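Restriction endonuclease (Mycobacterium sp., PDB 4F0Q) cleaves DNA in a cytosine-methylation-dependent manner as a tetrameric endonuclease. Local coordinates at residues R21-Q33 with V171-I183. Numbering follows the deposited sequence.
Sequences RLVFVGDELRYAQ and VVKGHVEFCGAAI
Leu29 and Val176 form the hydrogen-bonded pair at the middle of an antiparallel strand pairing, Leu29 N reaching Val176 O at 2.9 Å and Leu29 O taking Val176 N in return. The pairing joins strand 28-30 to the long strand 175-193, part of the AspBHI-type N-terminal family of the PUA clan, within a large mixed sheet, and it exemplifies how the backbone bonds of a short strand can be supplemented by a side-chain bond at one end and a turn at the other.

At one end Arg30 adds a side-chain bond. Its CB lies 4.2 Å from His175 CD2, across a non-hydrogen-bonded pair. CG stands anti to the backbone N (chi1 174°), 4.1 Å from Gly174 O, and the bend that follows at chi2, 71°, carries CD over one face of the imidazole, a CH-pi contact 3.9 Å from the ring centroid and displaced toward the rim. CD also comes within 3.3 Å of Gly174 O. NE turns to a salt bridge with Asp43, while the guanidinium plane sits 39° from the His175 ring, and Phe45 meets the His175 ring edge-to-face. NH1, finally, donates to Gly174 O on a lone pair, although the bond is bent and leaves the guanidinium plane. Tyr31 N shares that acceptor from above the carbonyl plane, so one oxygen is gripped twice.

The other end is a type II turn, Phe24 to Asp27, with glycine at its third position. Gly26 N and Asp27 O bind Phe178 O and N, and Phe24 N donates to Asp27 OD2 from above the carboxylate plane. Beyond it, Val23 CG1 makes a CH-pi contact over one face of the Phe178 ring, offset toward its rim; on the opposite face Gly180 N lies above the ring centre, and Phe24 O touches the edge at CD2, 3.4 Å away.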
loop_
_atom_site.group_PDB
_atom_site.type_symbol
_atom_site.label_atom_id
_atom_site.label_comp_id
_atom_site.label_asym_id
_atom_site.label_seq_id
_atom_site.Cartn_x
_atom_site.Cartn_y
_atom_site.Cartn_z
ATOM N N ARG A 21 -21.442 -22.217 -31.926
ATOM C CA ARG A 21 -22.427 -21.199 -31.575
ATOM C C ARG A 21 -21.935 -20.339 -30.410
ATOM O O ARG A 21 -22.141 -20.661 -29.239
ATOM C CB ARG A 21 -23.800 -21.822 -31.288
ATOM C CG ARG A 21 -23.790 -23.006 -30.339
ATOM C CD ARG A 21 -25.194 -23.555 -30.147
ATOM N NE ARG A 21 -25.328 -24.282 -28.889
ATOM C CZ ARG A 21 -25.009 -25.560 -28.724
ATOM N NH1 ARG A 21 -24.532 -26.264 -29.741
ATOM N NH2 ARG A 21 -25.167 -26.133 -27.540
ATOM N N LEU A 22 -21.275 -19.238 -30.752
ATOM C CA LEU A 22 -20.612 -18.394 -29.768
ATOM C C LEU A 22 -21.570 -17.425 -29.088
ATOM O O LEU A 22 -22.242 -16.633 -29.749
ATOM C CB LEU A 22 -19.481 -17.606 -30.431
ATOM C CG LEU A 22 -18.474 -18.408 -31.257
ATOM C CD1 LEU A 22 -17.424 -17.485 -31.854
ATOM C CD2 LEU A 22 -17.825 -19.491 -30.412
ATOM N N VAL A 23 -21.625 -17.489 -27.762
ATOM C CA VAL A 23 -22.368 -16.503 -26.988
ATOM C C VAL A 23 -21.381 -15.564 -26.299
ATOM O O VAL A 23 -20.430 -16.008 -25.660
ATOM C CB VAL A 23 -23.319 -17.163 -25.961
ATOM C CG1 VAL A 23 -22.570 -18.150 -25.083
ATOM C CG2 VAL A 23 -24.017 -16.104 -25.118
ATOM N N PHE A 24 -21.599 -14.262 -26.452
ATOM C CA PHE A 24 -20.675 -13.274 -25.911
ATOM C C PHE A 24 -21.199 -12.648 -24.626
ATOM O O PHE A 24 -22.400 -12.662 -24.364
ATOM C CB PHE A 24 -20.381 -12.190 -26.951
ATOM C CG PHE A 24 -19.733 -12.712 -28.199
ATOM C CD1 PHE A 24 -18.355 -12.818 -28.287
ATOM C CD2 PHE A 24 -20.502 -13.103 -29.283
ATOM C CE1 PHE A 24 -17.755 -13.300 -29.434
ATOM C CE2 PHE A 24 -19.908 -13.587 -30.433
ATOM C CZ PHE A 24 -18.533 -13.685 -30.509
ATOM N N VAL A 25 -20.290 -12.105 -23.825
ATOM C CA VAL A 25 -20.667 -11.461 -22.573
ATOM C C VAL A 25 -21.499 -10.213 -22.844
ATOM O O VAL A 25 -21.022 -9.258 -23.456
ATOM C CB VAL A 25 -19.433 -11.081 -21.735
ATOM C CG1 VAL A 25 -19.860 -10.385 -20.453
ATOM C CG2 VAL A 25 -18.604 -12.317 -21.425
ATOM N N GLY A 26 -22.747 -10.232 -22.390
ATOM C CA GLY A 26 -23.649 -9.115 -22.596
ATOM C C GLY A 26 -24.745 -9.433 -23.594
ATOM O O GLY A 26 -25.640 -8.619 -23.822
ATOM N N ASP A 27 -24.671 -10.620 -24.192
ATOM C CA ASP A 27 -25.674 -11.062 -25.156
ATOM C C ASP A 27 -27.060 -11.128 -24.529
ATOM O O ASP A 27 -27.251 -11.742 -23.480
ATOM C CB ASP A 27 -25.302 -12.424 -25.747
ATOM C CG ASP A 27 -24.232 -12.323 -26.819
ATOM O OD1 ASP A 27 -23.534 -11.289 -26.872
ATOM O OD2 ASP A 27 -24.087 -13.283 -27.607
ATOM N N GLU A 28 -28.022 -10.484 -25.181
ATOM C CA GLU A 28 -29.395 -10.453 -24.699
ATOM C C GLU A 28 -30.199 -11.608 -25.283
ATOM O O GLU A 28 -30.462 -11.653 -26.485
ATOM C CB GLU A 28 -30.050 -9.114 -25.040
ATOM C CG GLU A 28 -29.402 -7.927 -24.344
ATOM C CD GLU A 28 -29.943 -6.596 -24.824
ATOM O OE1 GLU A 28 -30.438 -6.530 -25.967
ATOM O OE2 GLU A 28 -29.874 -5.614 -24.052
ATOM N N LEU A 29 -30.586 -12.539 -24.419
ATOM C CA LEU A 29 -31.271 -13.749 -24.846
ATOM C C LEU A 29 -32.726 -13.748 -24.396
ATOM O O LEU A 29 -33.048 -13.279 -23.305
ATOM C CB LEU A 29 -30.556 -14.977 -24.282
ATOM C CG LEU A 29 -29.036 -15.009 -24.455
ATOM C CD1 LEU A 29 -28.435 -16.194 -23.717
ATOM C CD2 LEU A 29 -28.658 -15.043 -25.929
ATOM N N ARG A 30 -33.603 -14.272 -25.246
ATOM C CA ARG A 30 -35.011 -14.416 -24.903
ATOM C C ARG A 30 -35.218 -15.703 -24.116
ATOM O O ARG A 30 -34.865 -16.784 -24.586
ATOM C CB ARG A 30 -35.863 -14.439 -26.172
ATOM C CG ARG A 30 -37.337 -14.726 -25.937
ATOM C CD ARG A 30 -38.039 -13.558 -25.265
ATOM N NE ARG A 30 -39.476 -13.789 -25.142
ATOM C CZ ARG A 30 -40.062 -14.307 -24.068
ATOM N NH1 ARG A 30 -39.338 -14.647 -23.012
ATOM N NH2 ARG A 30 -41.376 -14.485 -24.048
ATOM N N TYR A 31 -35.783 -15.589 -22.918
ATOM C CA TYR A 31 -36.045 -16.769 -22.101
ATOM C C TYR A 31 -37.532 -17.012 -21.876
ATOM O O TYR A 31 -38.216 -16.212 -21.237
ATOM C CB TYR A 31 -35.326 -16.689 -20.753
ATOM C CG TYR A 31 -35.532 -17.924 -19.903
ATOM C CD1 TYR A 31 -34.817 -19.086 -20.154
ATOM C CD2 TYR A 31 -36.448 -17.932 -18.858
ATOM C CE1 TYR A 31 -35.003 -20.221 -19.389
ATOM C CE2 TYR A 31 -36.641 -19.063 -18.085
ATOM C CZ TYR A 31 -35.915 -20.205 -18.356
ATOM O OH TYR A 31 -36.099 -21.336 -17.593
ATOM N N ALA A 32 -38.022 -18.128 -22.401
ATOM C CA ALA A 32 -39.389 -18.563 -22.153
ATOM C C ALA A 32 -39.376 -20.005 -21.661
ATOM O O ALA A 32 -38.775 -20.876 -22.288
ATOM C CB ALA A 32 -40.229 -18.431 -23.413
ATOM N N GLN A 33 -40.038 -20.252 -20.534
ATOM C CA GLN A 33 -40.042 -21.575 -19.915
ATOM C C GLN A 33 -40.723 -22.625 -20.790
ATOM O O GLN A 33 -40.513 -23.826 -20.607
ATOM C CB GLN A 33 -40.713 -21.523 -18.540
ATOM N N VAL A 171 -38.459 -3.474 -22.890
ATOM C CA VAL A 171 -39.050 -4.739 -22.472
ATOM C C VAL A 171 -38.365 -5.241 -21.203
ATOM O O VAL A 171 -37.218 -5.689 -21.238
ATOM C CB VAL A 171 -38.936 -5.803 -23.576
ATOM C CG1 VAL A 171 -39.619 -7.091 -23.144
ATOM C CG2 VAL A 171 -39.538 -5.284 -24.873
ATOM N N VAL A 172 -39.082 -5.165 -20.086
ATOM C CA VAL A 172 -38.508 -5.439 -18.771
ATOM C C VAL A 172 -38.398 -6.931 -18.446
ATOM O O VAL A 172 -37.403 -7.375 -17.869
ATOM C CB VAL A 172 -39.288 -4.694 -17.655
ATOM C CG1 VAL A 172 -40.784 -4.964 -17.769
ATOM C CG2 VAL A 172 -38.764 -5.068 -16.275
ATOM N N LYS A 173 -39.405 -7.707 -18.829
ATOM C CA LYS A 173 -39.427 -9.130 -18.507
ATOM C C LYS A 173 -39.232 -10.018 -19.733
ATOM O O LYS A 173 -39.544 -9.622 -20.856
ATOM C CB LYS A 173 -40.735 -9.501 -17.804
ATOM C CG LYS A 173 -40.947 -8.805 -16.470
ATOM C CD LYS A 173 -42.238 -9.265 -15.814
ATOM C CE LYS A 173 -42.427 -8.620 -14.451
ATOM N NZ LYS A 173 -43.668 -9.096 -13.777
ATOM N N GLY A 174 -38.709 -11.219 -19.505
ATOM C CA GLY A 174 -38.604 -12.222 -20.549
ATOM C C GLY A 174 -37.238 -12.344 -21.197
ATOM O O GLY A 174 -37.088 -13.044 -22.197
ATOM N N HIS A 175 -36.239 -11.670 -20.636
ATOM C CA HIS A 175 -34.900 -11.694 -21.217
ATOM C C HIS A 175 -33.796 -11.819 -20.171
ATOM O O HIS A 175 -33.874 -11.230 -19.094
ATOM C CB HIS A 175 -34.660 -10.449 -22.075
ATOM C CG HIS A 175 -35.583 -10.332 -23.248
ATOM N ND1 HIS A 175 -36.886 -9.899 -23.130
ATOM C CD2 HIS A 175 -35.390 -10.591 -24.563
ATOM C CE1 HIS A 175 -37.457 -9.897 -24.322
ATOM N NE2 HIS A 175 -36.571 -10.311 -25.209
ATOM N N VAL A 176 -32.764 -12.590 -20.503
ATOM C CA VAL A 176 -31.606 -12.740 -19.632
ATOM C C VAL A 176 -30.313 -12.382 -20.360
ATOM O O VAL A 176 -30.174 -12.618 -21.558
ATOM C CB VAL A 176 -31.495 -14.170 -19.059
ATOM C CG1 VAL A 176 -32.575 -14.410 -18.015
ATOM C CG2 VAL A 176 -31.571 -15.204 -20.175
ATOM N N GLU A 177 -29.373 -11.805 -19.621
ATOM C CA GLU A 177 -28.088 -11.405 -20.172
ATOM C C GLU A 177 -26.997 -12.372 -19.727
ATOM O O GLU A 177 -26.931 -12.748 -18.556
ATOM C CB GLU A 177 -27.738 -9.986 -19.720
ATOM C CG GLU A 177 -26.327 -9.551 -20.072
ATOM C CD GLU A 177 -25.934 -8.246 -19.407
ATOM O OE1 GLU A 177 -26.839 -7.479 -19.017
ATOM O OE2 GLU A 177 -24.720 -7.990 -19.270
ATOM N N PHE A 178 -26.150 -12.769 -20.673
ATOM C CA PHE A 178 -25.034 -13.665 -20.393
ATOM C C PHE A 178 -23.871 -12.901 -19.766
ATOM O O PHE A 178 -23.460 -11.854 -20.265
ATOM C CB PHE A 178 -24.587 -14.371 -21.675
ATOM C CG PHE A 178 -23.449 -15.332 -21.478
ATOM C CD1 PHE A 178 -23.615 -16.481 -20.723
ATOM C CD2 PHE A 178 -22.217 -15.095 -22.065
ATOM C CE1 PHE A 178 -22.571 -17.368 -20.544
ATOM C CE2 PHE A 178 -21.169 -15.980 -21.892
ATOM C CZ PHE A 178 -21.348 -17.119 -21.133
ATOM N N CYS A 179 -23.343 -13.434 -18.668
ATOM C CA CYS A 179 -22.310 -12.749 -17.899
ATOM C C CYS A 179 -21.014 -13.551 -17.807
ATOM O O CYS A 179 -20.124 -13.215 -17.026
ATOM C CB CYS A 179 -22.823 -12.421 -16.494
ATOM S SG CYS A 179 -24.242 -11.302 -16.461
ATOM N N GLY A 180 -20.913 -14.609 -18.603
ATOM C CA GLY A 180 -19.692 -15.389 -18.677
ATOM C C GLY A 180 -19.690 -16.654 -17.840
ATOM O O GLY A 180 -20.654 -16.953 -17.132
ATOM N N ALA A 181 -18.597 -17.403 -17.934
ATOM C CA ALA A 181 -18.397 -18.595 -17.120
ATOM C C ALA A 181 -17.517 -18.239 -15.929
ATOM O O ALA A 181 -16.541 -17.505 -16.072
ATOM C CB ALA A 181 -17.760 -19.702 -17.946
ATOM N N ALA A 182 -17.860 -18.759 -14.755
ATOM C CA ALA A 182 -17.167 -18.368 -13.533
ATOM C C ALA A 182 -16.583 -19.542 -12.751
ATOM O O ALA A 182 -17.100 -20.659 -12.794
ATOM C CB ALA A 182 -18.093 -17.547 -12.643
ATOM N N ILE A 183 -15.495 -19.268 -12.037
ATOM C CA ILE A 183 -14.904 -20.225 -11.112
ATOM C C ILE A 183 -15.203 -19.769 -9.691
ATOM O O ILE A 183 -15.095 -18.583 -9.382
ATOM C CB ILE A 183 -13.373 -20.295 -11.279
ATOM C CG1 ILE A 183 -13.000 -20.540 -12.740
ATOM C CG2 ILE A 183 -12.781 -21.374 -10.383
ATOM C CD1 ILE A 183 -11.511 -20.621 -12.977
#